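Local coordinates for protein putative N-acetylmuramoyl-L-alanine amidase,autolysin cwp6 (Peptoclostridium difficile, PDB 5J72) that probably cleaves the amide bond between N-acetylmuramic acid and L-alanine in peptidoglycan as a zinc amidase, and carries CWB2 modules that anchor it to the cell wall, at residues 310-315 with 337-342; 545-550 with 585-590; 40-45 with 63-68; 208-213 with 231-236. All blocks are in the same frame, centred on the assembly; numbering follows the deposited sequence.

Contact 1 (310-315 with 337-342)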
# COMPACT_ATOMS: atom_id res chain seq x y z
N GLU A 310 3.72 16.79 15.39
CA GLU A 310 4.52 15.95 14.50
C GLU A 310 4.29 16.29 13.07
O GLU A 310 3.18 16.66 12.73
CB GLU A 310 4.11 14.43 14.63
CG GLU A 310 4.38 13.80 15.98
CD GLU A 310 3.62 12.48 16.15
OE1 GLU A 310 3.04 12.28 17.23
OE2 GLU A 310 3.60 11.66 15.21
N ALA A 311 5.35 16.23 12.22
CA ALA A 311 5.24 16.44 10.78
C ALA A 311 6.02 15.30 10.11
O ALA A 311 7.14 14.97 10.53
CB ALA A 311 5.83 17.77 10.37
N TYR A 312 5.45 14.71 9.08
CA TYR A 312 6.09 13.65 8.33
C TYR A 312 6.21 14.11 6.93
O TYR A 312 5.39 14.89 6.49
CB TYR A 312 5.28 12.34 8.37
CG TYR A 312 5.26 11.75 9.75
CD1 TYR A 312 4.26 12.10 10.66
CD2 TYR A 312 6.26 10.87 10.17
CE1 TYR A 312 4.26 11.60 11.95
CE2 TYR A 312 6.26 10.36 11.47
CZ TYR A 312 5.26 10.73 12.35
OH TYR A 312 5.26 10.28 13.64
N TYR A 313 7.26 13.68 6.22
CA TYR A 313 7.50 14.08 4.83
C TYR A 313 7.47 12.85 3.95
O TYR A 313 8.35 11.99 4.09
CB TYR A 313 8.89 14.77 4.72
CG TYR A 313 9.05 15.84 5.77
CD1 TYR A 313 8.58 17.14 5.56
CD2 TYR A 313 9.65 15.55 7.00
CE1 TYR A 313 8.70 18.11 6.54
CE2 TYR A 313 9.76 16.52 7.98
CZ TYR A 313 9.28 17.79 7.76
OH TYR A 313 9.34 18.75 8.75
N ILE A 314 6.53 12.77 3.02
CA ILE A 314 6.42 11.60 2.17
C ILE A 314 6.97 11.99 0.82
O ILE A 314 6.34 12.78 0.14
CB ILE A 314 4.91 11.12 2.01
CG1 ILE A 314 4.23 11.05 3.41
CG2 ILE A 314 4.84 9.73 1.29
CD1 ILE A 314 4.94 10.15 4.48
N GLY A 315 8.11 11.46 0.42
CA GLY A 315 8.69 11.87 -0.86
C GLY A 315 10.20 12.01 -0.70
O GLY A 315 10.67 12.27 0.41
N SER A 337 14.22 15.36 9.70
CA SER A 337 14.37 14.49 8.54
C SER A 337 14.21 13.07 8.88
O SER A 337 14.03 12.24 7.97
CB SER A 337 15.74 14.74 7.88
OG SER A 337 16.76 14.40 8.80
N LYS A 338 14.27 12.73 10.15
CA LYS A 338 14.04 11.34 10.56
C LYS A 338 12.58 10.90 10.15
O LYS A 338 12.28 9.72 10.04
CB LYS A 338 14.14 11.27 12.08
CG LYS A 338 14.32 9.86 12.59
CD LYS A 338 13.11 9.37 13.40
CE LYS A 338 13.05 7.85 13.46
NZ LYS A 338 11.67 7.32 13.27
N ASN A 339 11.70 11.90 9.95
CA ASN A 339 10.29 11.62 9.63
C ASN A 339 10.06 11.58 8.14
O ASN A 339 8.90 11.61 7.70
CB ASN A 339 9.41 12.69 10.28
CG ASN A 339 9.40 12.55 11.78
OD1 ASN A 339 9.96 11.57 12.31
ND2 ASN A 339 8.72 13.40 12.55
N ARG A 340 11.14 11.53 7.34
CA ARG A 340 10.94 11.39 5.90
C ARG A 340 10.75 9.93 5.50
O ARG A 340 11.45 9.05 5.99
CB ARG A 340 12.17 11.90 5.09
CG ARG A 340 11.96 11.74 3.58
CD ARG A 340 13.30 11.89 2.78
NE ARG A 340 13.88 13.24 2.92
CZ ARG A 340 13.54 14.30 2.21
NH1 ARG A 340 12.57 14.22 1.31
NH2 ARG A 340 14.19 15.46 2.36
N VAL A 341 9.80 9.65 4.62
CA VAL A 341 9.62 8.28 4.15
C VAL A 341 9.62 8.39 2.64
O VAL A 341 8.86 9.20 2.08
CB VAL A 341 8.27 7.64 4.63
CG1 VAL A 341 8.08 6.27 3.96
CG2 VAL A 341 8.27 7.49 6.16
N SER A 342 10.44 7.63 1.95
CA SER A 342 10.43 7.81 0.48
C SER A 342 10.64 6.51 -0.24
O SER A 342 10.42 5.47 0.35
CB SER A 342 11.52 8.81 0.06
OG SER A 342 12.78 8.29 0.45
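Asn-339 and Tyr-312 meet obliquely at the start of a parallel strand pair, the beta-alpha-beta unit formed by strand 308-314, helix 322-329 and strand 334-341 in the cell-wall-binding region. The Asn-339 amide lies over one face of the Tyr-312 ring, toward its rim, with the two planes 24° apart; the closest side-chain approach is Asn-339 CB to Tyr-312 CD2 at 3.6 Å. With CG beside its own backbone N (chi1 -70°), Asn-339 turns its ND2 to the carbonyl of Ala-311, 3.0 Å from ND2 to O, and a second acceptor, Asn-334 OD1, also holds this nitrogen. At the far end of the same ring, Tyr-312 OH donates to Glu-310 OE2 over 2.7 Å, on the anti side and tilted out of the carboxylate plane. The backbone ladder then runs Tyr-313 N to Asn-339 O, Val-341 N to Tyr-313 O, and Gly-315 N to Val-341 O. On the face carrying Ile-314 and Val-341 the two side chains lie alongside each other, pointing the same way, with Ile-314 CD1 4.2 Å from Val-341 CB, and helix 346-357 packs on Val-341. Tyr-313 and Arg-340 occupy the other face, against Ile-325 of helix 322-329, and Tyr-313 OH hydrogen-bonds to Gly-335 O. Arg-340 starts extended and bends at chi3 (-64°), which brings its guanidinium back to the end of the first strand. There NH1 is shared between Leu-320 O and Gly-315 O, and Arg-340 NH1 reaches Gly-315 O at 2.9 Å, with that oxygen almost exactly in the guanidinium plane.

Contact 2 (545-550 with 585-590)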
# COMPACT_ATOMS: atom_id res chain seq x y z
N TYR A 545 31.57 -14.40 -16.93
CA TYR A 545 30.66 -15.40 -17.45
C TYR A 545 31.38 -16.78 -17.41
O TYR A 545 32.53 -16.78 -17.00
CB TYR A 545 30.16 -15.02 -18.88
CG TYR A 545 31.28 -14.94 -19.90
CD1 TYR A 545 32.13 -13.83 -19.94
CD2 TYR A 545 31.50 -15.98 -20.79
CE1 TYR A 545 33.19 -13.78 -20.86
CE2 TYR A 545 32.55 -15.92 -21.72
CZ TYR A 545 33.38 -14.82 -21.74
OH TYR A 545 34.40 -14.80 -22.68
N LYS A 546 30.74 -17.89 -17.77
CA LYS A 546 31.37 -19.20 -17.59
C LYS A 546 32.49 -19.44 -18.65
O LYS A 546 32.30 -19.16 -19.83
CB LYS A 546 30.33 -20.29 -17.71
CG LYS A 546 29.28 -20.30 -16.62
CD LYS A 546 28.41 -21.48 -16.78
CE LYS A 546 27.43 -21.60 -15.67
NZ LYS A 546 26.63 -22.88 -15.75
N VAL A 547 33.65 -19.94 -18.20
CA VAL A 547 34.78 -20.16 -19.10
C VAL A 547 34.38 -21.10 -20.24
O VAL A 547 34.83 -20.88 -21.34
CB VAL A 547 35.98 -20.71 -18.26
CG1 VAL A 547 35.70 -22.13 -17.81
CG2 VAL A 547 37.27 -20.62 -19.08
N LYS A 548 33.53 -22.09 -20.01
CA LYS A 548 33.10 -23.01 -21.05
C LYS A 548 32.51 -22.29 -22.28
O LYS A 548 32.50 -22.86 -23.37
CB LYS A 548 32.07 -23.99 -20.49
CG LYS A 548 30.63 -23.50 -20.54
CD LYS A 548 29.68 -24.54 -20.01
CE LYS A 548 28.25 -24.16 -20.33
NZ LYS A 548 27.31 -25.18 -19.83
N ASP A 549 32.01 -21.05 -22.10
CA ASP A 549 31.40 -20.25 -23.19
C ASP A 549 32.39 -19.19 -23.68
O ASP A 549 31.98 -18.24 -24.35
CB ASP A 549 30.10 -19.54 -22.70
CG ASP A 549 28.97 -20.50 -22.33
OD1 ASP A 549 28.98 -21.63 -22.81
OD2 ASP A 549 28.06 -20.09 -21.54
N LYS A 550 33.70 -19.32 -23.35
CA LYS A 550 34.68 -18.29 -23.76
C LYS A 550 34.66 -18.00 -25.28
O LYS A 550 34.97 -16.88 -25.71
CB LYS A 550 36.12 -18.71 -23.37
CG LYS A 550 37.07 -17.48 -23.38
CD LYS A 550 38.35 -17.70 -22.54
N GLY A 585 41.16 -25.38 -13.77
CA GLY A 585 40.48 -25.15 -15.03
C GLY A 585 39.03 -24.69 -14.93
O GLY A 585 38.50 -24.12 -15.90
N LYS A 586 38.36 -24.94 -13.77
CA LYS A 586 36.95 -24.57 -13.58
C LYS A 586 36.82 -23.10 -13.22
O LYS A 586 37.80 -22.46 -12.89
CB LYS A 586 36.33 -25.49 -12.52
CG LYS A 586 36.58 -26.96 -12.89
CD LYS A 586 35.37 -27.86 -12.72
CE LYS A 586 35.78 -29.18 -12.07
NZ LYS A 586 34.58 -29.99 -11.67
N ASP A 587 35.58 -22.54 -13.32
CA ASP A 587 35.34 -21.13 -12.99
C ASP A 587 35.68 -20.86 -11.54
O ASP A 587 35.40 -21.69 -10.66
CB ASP A 587 33.84 -20.78 -13.19
CG ASP A 587 33.49 -20.82 -14.67
OD1 ASP A 587 34.03 -20.01 -15.40
OD2 ASP A 587 32.66 -21.66 -15.06
N TYR A 588 36.28 -19.75 -11.32
CA TYR A 588 36.67 -19.33 -9.98
C TYR A 588 35.44 -19.02 -9.09
O TYR A 588 35.41 -19.39 -7.92
CB TYR A 588 37.47 -18.09 -10.17
CG TYR A 588 37.82 -17.38 -8.88
CD1 TYR A 588 37.13 -16.25 -8.48
CD2 TYR A 588 38.84 -17.85 -8.07
CE1 TYR A 588 37.46 -15.59 -7.31
CE2 TYR A 588 39.18 -17.19 -6.89
CZ TYR A 588 38.49 -16.06 -6.52
OH TYR A 588 38.84 -15.40 -5.37
N LEU A 589 34.45 -18.30 -9.65
CA LEU A 589 33.26 -17.91 -8.88
C LEU A 589 32.37 -19.08 -8.61
O LEU A 589 31.90 -19.78 -9.52
CB LEU A 589 32.49 -16.80 -9.67
CG LEU A 589 33.23 -15.51 -9.76
CD1 LEU A 589 32.55 -14.63 -10.84
CD2 LEU A 589 33.24 -14.76 -8.42
N TYR A 590 32.09 -19.30 -7.34
CA TYR A 590 31.21 -20.39 -6.91
C TYR A 590 29.88 -20.38 -7.65
O TYR A 590 29.41 -21.44 -8.11
CB TYR A 590 30.95 -20.24 -5.37
CG TYR A 590 30.30 -21.46 -4.76
CD1 TYR A 590 28.96 -21.76 -5.02
CD2 TYR A 590 31.02 -22.32 -3.93
CE1 TYR A 590 28.37 -22.89 -4.49
CE2 TYR A 590 30.43 -23.45 -3.39
CZ TYR A 590 29.10 -23.73 -3.67
OH TYR A 590 28.49 -24.85 -3.16
O HOH W 1 34.67 -17.39 -15.14
O HOH W 2 32.54 -23.03 -17.48
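Asp-587 points its carboxylate at the backbone of Val-547, and one direct hydrogen bond joins the two loops: Val-547 N to Asp-587 OD1, 2.8 Å and fairly straight at 162°. OD1 receives it on its syn lone pair, the side of the other carboxylate oxygen. CG of Asp-587 stands beside its own backbone N (chi1 -69°), which sends the carboxylate across to the first loop. Around this bond the contacts are carbon to oxygen: Val-547 CB lies 3.5 Å from Asp-587 OD1, and Lys-546 CB lies 3.8 Å from Asp-587 OD2, with the lysine chain crossing the aspartate at about a right angle. Two waters extend the grip. One lies within hydrogen-bonding distance of both Tyr-545 O and Asp-587 OD1, while the other accepts from Lys-548 N and donates to Asp-587 OD2 over 2.8 Å. Within the first loop a 3-10 segment at 547-548 presents the amides, steadied by the hydrogen bond from Asp-549 N to Lys-546 O. Lys-546 runs extended past the carboxylate to Asn-595 O and Tyr-597 O, leaving its NZ 6.2 Å from Asp-587 OD2. Arg-593 NH1, from helix 590-593, hydrogen-bonds to Asp-587 O. Val-547 also touches Thr-581, which with Leu-582 belongs to a calcium site observed for this protein, though no calcium is bound there in this model. One carboxylate thus gathers a backbone N-H directly and a second N-H through water; these donors, with the lysine charge nearby, would probably favour its ionised form.

Contact 3 (40-45 with 63-68); sequences YDMPLE and YNKDPE
Met-42 and Lys-65 approach each other through opposite chain shapes: Met-42 runs out with CG opposite its backbone N (chi1 177°) and bends only at the last torsion, whereas Lys-65 folds at every step past CB, chi2 to chi4 all near -70°. The thioether therefore reaches across to the loop, with Met-42 SD 3.7 Å from Lys-65 CB and equally close to Pro-67 CA. Its methyl ends beside a carbonyl, Met-42 CE lying 3.3 Å from Asp-66 O. The folded lysine turns back toward the strand, where its ammonium donates to the main chain, Lys-65 NZ to Pro-43 O at 2.9 Å. It approaches nearly along the C=O axis, and the same nitrogen rests close to Met-42 CG. Leu-44, which like Met-42 is directed toward the loop, divides its branches: CD1 packs on the aliphatic part of Lys-65, 3.8 Å from its CG, and CD2 meets the Tyr-63 ring 3.6 Å from CD2 of that ring. Leucine and tyrosine cross at about a right angle, while leucine and lysine slide past each other in opposite directions. A water bound by Glu-68 N makes only a weak link to Asp-41 OD1. The result is an apolar row, Met-42 and Leu-44, against a loop whose lysine hydrogen-bonds to a strand carbonyl. In the N-terminal domain this joins the start of strand 42-51 to the loop after strand 56-63, its antiparallel partner; Trp-73 of strand 72-82 touches Met-42, Leu-44 and Lys-65, and strand 106-113 lies against Tyr-63 and Pro-67.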
# COMPACT_ATOMS: atom_id res chain seq x y z
N TYR A 40 -26.81 -19.44 12.61
CA TYR A 40 -27.55 -20.73 12.71
C TYR A 40 -27.89 -20.89 14.19
O TYR A 40 -28.58 -20.00 14.71
CB TYR A 40 -26.66 -21.87 12.16
CG TYR A 40 -27.47 -23.12 11.96
CD1 TYR A 40 -28.65 -23.10 11.22
CD2 TYR A 40 -27.07 -24.33 12.52
CE1 TYR A 40 -29.41 -24.25 11.05
CE2 TYR A 40 -27.83 -25.48 12.36
CZ TYR A 40 -28.99 -25.44 11.61
OH TYR A 40 -29.70 -26.62 11.40
N ASP A 41 -27.42 -21.91 14.89
CA ASP A 41 -27.78 -22.04 16.31
C ASP A 41 -26.70 -21.60 17.28
O ASP A 41 -26.78 -21.88 18.47
CB ASP A 41 -28.17 -23.50 16.58
CG ASP A 41 -27.05 -24.48 16.39
OD1 ASP A 41 -26.01 -24.09 15.80
OD2 ASP A 41 -27.20 -25.65 16.85
N MET A 42 -25.66 -20.86 16.80
CA MET A 42 -24.59 -20.48 17.72
C MET A 42 -24.66 -18.97 18.06
O MET A 42 -24.75 -18.15 17.18
CB MET A 42 -23.21 -20.75 17.03
CG MET A 42 -22.03 -20.32 17.89
SD MET A 42 -20.51 -20.85 17.05
CE MET A 42 -20.43 -22.61 17.53
N PRO A 43 -24.62 -18.62 19.33
CA PRO A 43 -24.69 -17.21 19.77
C PRO A 43 -23.33 -16.56 19.90
O PRO A 43 -22.31 -17.23 20.13
CB PRO A 43 -25.37 -17.31 21.14
CG PRO A 43 -24.81 -18.66 21.71
CD PRO A 43 -24.68 -19.58 20.48
N LEU A 44 -23.31 -15.25 19.76
CA LEU A 44 -22.08 -14.45 19.91
C LEU A 44 -22.57 -13.16 20.58
O LEU A 44 -23.58 -12.61 20.14
CB LEU A 44 -21.53 -14.06 18.54
CG LEU A 44 -20.25 -13.14 18.63
CD1 LEU A 44 -19.10 -13.95 19.08
CD2 LEU A 44 -19.90 -12.67 17.24
N GLU A 45 -21.95 -12.69 21.62
CA GLU A 45 -22.44 -11.45 22.21
C GLU A 45 -21.28 -10.47 22.45
O GLU A 45 -20.11 -10.85 22.42
CB GLU A 45 -23.21 -11.71 23.50
CG GLU A 45 -22.38 -12.16 24.68
CD GLU A 45 -23.20 -12.15 25.95
OE1 GLU A 45 -22.76 -11.56 26.96
OE2 GLU A 45 -24.29 -12.75 25.93
N TYR A 63 -14.77 -11.96 17.43
CA TYR A 63 -15.31 -13.06 16.66
C TYR A 63 -14.50 -14.35 17.00
O TYR A 63 -13.80 -14.89 16.14
CB TYR A 63 -15.21 -12.70 15.16
CG TYR A 63 -16.22 -11.62 14.83
CD1 TYR A 63 -15.86 -10.27 14.81
CD2 TYR A 63 -17.56 -11.94 14.59
CE1 TYR A 63 -16.80 -9.28 14.53
CE2 TYR A 63 -18.51 -10.95 14.34
CZ TYR A 63 -18.12 -9.62 14.31
OH TYR A 63 -19.06 -8.66 14.15
N ASN A 64 -14.82 -14.74 18.24
CA ASN A 64 -14.07 -15.89 18.71
C ASN A 64 -14.92 -17.15 18.75
O ASN A 64 -14.61 -18.03 19.56
CB ASN A 64 -13.56 -15.61 20.13
CG ASN A 64 -12.47 -14.58 20.25
OD1 ASN A 64 -12.23 -14.09 21.38
ND2 ASN A 64 -11.76 -14.20 19.17
N LYS A 65 -15.88 -17.28 17.94
CA LYS A 65 -16.71 -18.50 17.87
C LYS A 65 -16.66 -19.03 16.45
O LYS A 65 -16.73 -18.26 15.50
CB LYS A 65 -18.19 -18.20 18.25
CG LYS A 65 -18.40 -17.64 19.69
CD LYS A 65 -18.14 -18.64 20.77
CE LYS A 65 -19.19 -19.75 20.84
NZ LYS A 65 -20.54 -19.23 21.25
N ASP A 66 -16.54 -20.36 16.28
CA ASP A 66 -16.45 -20.98 14.96
C ASP A 66 -17.76 -21.71 14.68
O ASP A 66 -18.01 -22.77 15.25
CB ASP A 66 -15.23 -21.90 14.92
CG ASP A 66 -14.54 -21.89 13.58
OD1 ASP A 66 -15.04 -21.22 12.65
OD2 ASP A 66 -13.55 -22.59 13.43
N PRO A 67 -18.61 -21.21 13.79
CA PRO A 67 -19.90 -21.85 13.52
C PRO A 67 -19.83 -23.18 12.77
O PRO A 67 -19.07 -23.32 11.83
CB PRO A 67 -20.67 -20.74 12.78
CG PRO A 67 -19.55 -20.06 11.98
CD PRO A 67 -18.43 -19.97 12.98
N GLU A 68 -20.66 -24.13 13.22
CA GLU A 68 -20.70 -25.47 12.58
C GLU A 68 -21.35 -25.41 11.21
O GLU A 68 -21.05 -26.23 10.33
CB GLU A 68 -21.52 -26.46 13.45
CG GLU A 68 -20.85 -26.67 14.82
CD GLU A 68 -19.52 -27.42 14.74
OE1 GLU A 68 -19.15 -27.97 13.69
OE2 GLU A 68 -18.82 -27.46 15.77
O HOH W 3 -22.67 -23.85 15.35

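Contact 4 (208-213 with 231-236)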
# COMPACT_ATOMS: atom_id res chain seq x y z
N VAL A 208 -23.93 16.62 1.36
CA VAL A 208 -22.89 16.21 0.42
C VAL A 208 -21.78 17.29 0.50
O VAL A 208 -22.07 18.52 0.51
CB VAL A 208 -23.44 16.03 -1.03
CG1 VAL A 208 -22.32 16.01 -2.04
CG2 VAL A 208 -24.23 14.73 -1.13
N ILE A 209 -20.51 16.85 0.56
CA ILE A 209 -19.38 17.77 0.68
C ILE A 209 -18.60 17.54 -0.60
O ILE A 209 -18.07 16.46 -0.92
CB ILE A 209 -18.53 17.53 1.97
CG1 ILE A 209 -19.36 17.74 3.22
CG2 ILE A 209 -17.28 18.46 1.99
CD1 ILE A 209 -20.08 16.41 3.71
N ILE A 210 -18.56 18.59 -1.42
CA ILE A 210 -17.83 18.54 -2.67
C ILE A 210 -16.40 19.07 -2.45
O ILE A 210 -16.22 20.10 -1.79
CB ILE A 210 -18.51 19.41 -3.75
CG1 ILE A 210 -19.85 18.76 -4.18
CG2 ILE A 210 -17.55 19.54 -4.90
CD1 ILE A 210 -20.73 19.74 -4.90
N ILE A 211 -15.42 18.35 -2.95
CA ILE A 211 -14.01 18.76 -2.84
C ILE A 211 -13.64 19.26 -4.23
O ILE A 211 -13.75 18.51 -5.19
CB ILE A 211 -13.11 17.59 -2.41
CG1 ILE A 211 -13.55 17.05 -1.03
CG2 ILE A 211 -11.57 18.05 -2.41
CD1 ILE A 211 -13.63 18.11 0.05
N GLY A 212 -13.22 20.51 -4.32
CA GLY A 212 -12.89 21.06 -5.64
C GLY A 212 -13.72 22.32 -5.87
O GLY A 212 -14.84 22.47 -5.35
N ASP A 213 -13.19 23.27 -6.65
CA ASP A 213 -13.99 24.50 -6.90
C ASP A 213 -14.96 24.22 -8.08
O ASP A 213 -14.94 23.10 -8.62
CB ASP A 213 -13.06 25.72 -7.15
CG ASP A 213 -12.16 25.66 -8.37
OD1 ASP A 213 -12.32 24.72 -9.20
OD2 ASP A 213 -11.29 26.56 -8.51
N VAL A 231 -30.11 17.20 -0.57
CA VAL A 231 -29.20 17.48 0.54
C VAL A 231 -28.69 18.93 0.58
O VAL A 231 -28.80 19.66 -0.38
CB VAL A 231 -27.92 16.62 0.31
CG1 VAL A 231 -28.24 15.11 0.45
CG2 VAL A 231 -27.32 16.93 -1.09
N ASN A 232 -28.09 19.30 1.72
CA ASN A 232 -27.34 20.53 1.84
C ASN A 232 -26.01 20.26 1.18
O ASN A 232 -25.38 19.22 1.49
CB ASN A 232 -27.06 20.83 3.26
CG ASN A 232 -28.33 21.15 3.98
OD1 ASN A 232 -28.45 20.76 5.14
ND2 ASN A 232 -29.31 21.78 3.34
N VAL A 233 -25.56 21.14 0.27
CA VAL A 233 -24.28 20.89 -0.36
C VAL A 233 -23.19 21.84 0.17
O VAL A 233 -23.31 23.07 0.02
CB VAL A 233 -24.39 21.01 -1.88
CG1 VAL A 233 -23.01 20.91 -2.49
CG2 VAL A 233 -25.30 19.92 -2.45
N THR A 234 -22.13 21.30 0.79
CA THR A 234 -21.01 22.12 1.28
C THR A 234 -19.95 22.04 0.25
O THR A 234 -19.82 21.02 -0.47
CB THR A 234 -20.50 21.55 2.62
OG1 THR A 234 -21.45 21.91 3.64
CG2 THR A 234 -19.12 22.11 3.03
N ARG A 235 -19.11 23.08 0.11
CA ARG A 235 -18.05 22.98 -0.89
C ARG A 235 -16.76 23.46 -0.24
O ARG A 235 -16.76 24.47 0.47
CB ARG A 235 -18.30 23.87 -2.13
CG ARG A 235 -17.25 23.59 -3.24
CD ARG A 235 -17.36 24.55 -4.43
NE ARG A 235 -18.57 24.30 -5.21
CZ ARG A 235 -18.59 23.55 -6.31
NH1 ARG A 235 -17.47 22.98 -6.75
NH2 ARG A 235 -19.72 23.36 -6.97
N ILE A 236 -15.70 22.71 -0.46
CA ILE A 236 -14.37 23.01 0.10
C ILE A 236 -13.49 22.95 -1.11
O ILE A 236 -13.30 21.88 -1.69
CB ILE A 236 -13.90 22.01 1.15
CG1 ILE A 236 -14.86 22.00 2.37
CG2 ILE A 236 -12.47 22.41 1.58
CD1 ILE A 236 -14.70 20.76 3.20
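Val-208 and Val-233 open a run of four parallel bridges between strands 208-211 and 232-236, whose axes come within 4.6 Å and diverge by 25°, the two strands of a beta-alpha-beta unit, joined through helix 219-228. Five backbone hydrogen bonds run from Val-208 N to Asn-232 O through to Gly-212 N to Ile-236 O. On the face carrying Val-208, Ile-210, Val-233 and Arg-235, Ile-210 reaches obliquely across with its CD1 to Val-233 CG1, 3.5 Å away. Val-231, just before the strand, covers the other end of this row, its CG2 lying 3.8 Å from Val-208 CG2. The opposite face holds side-by-side pairs that point the same way: Ile-209 CG2 meets Ile-236 CD1 at 3.7 Å, and Ile-211 CD1 meets Ile-236 CB at 4.1 Å. Helices 174-180 and 241-253 pack over Ile-236, and helix 219-228 over the other face. Arg-235 leaves its strand extended and kinks at chi3 (-70°), which lays the guanidinium beside Ile-210, with the isoleucine CG2 over one face and 3.9 Å from Arg-235 NH1. From there NH1 donates to Gly-212 O over 3.0 Å; that oxygen lies at the guanidinium edge, although the donor stands above the carbonyl plane. Val-217 O takes a second bond from the same NH1. The arginine thus ties two main-chain carbonyls beyond the end of strand 207-211, and these satisfy NH1, while Asp-213 OD1 stays 6.0 Å from Arg-235 NH1, too far for a salt bridge.

Overall arrangement
Along the chain the order is contact 3, contact 4, contact 1, contact 2, each closing before the next opens. Contact 3 belongs to the N-terminal domain, contacts 4 and 1 to the cell-wall-binding region, and contact 2 to the amidase domain. Contacts 1 and 4 are equivalent in topology: each pairs the third and fourth strands of a four-stranded parallel sheet of order 2-1-3-4, in separate sheets with centres 31 Å apart. Contact 3 lies 43 to 44 Å from both, centre to centre. Contacts 2 and 4 are farthest apart, 69 Å between centres on opposite sides of the chain's centre, consistent with wall-binding and amidase parts that occupy different regions of the molecule.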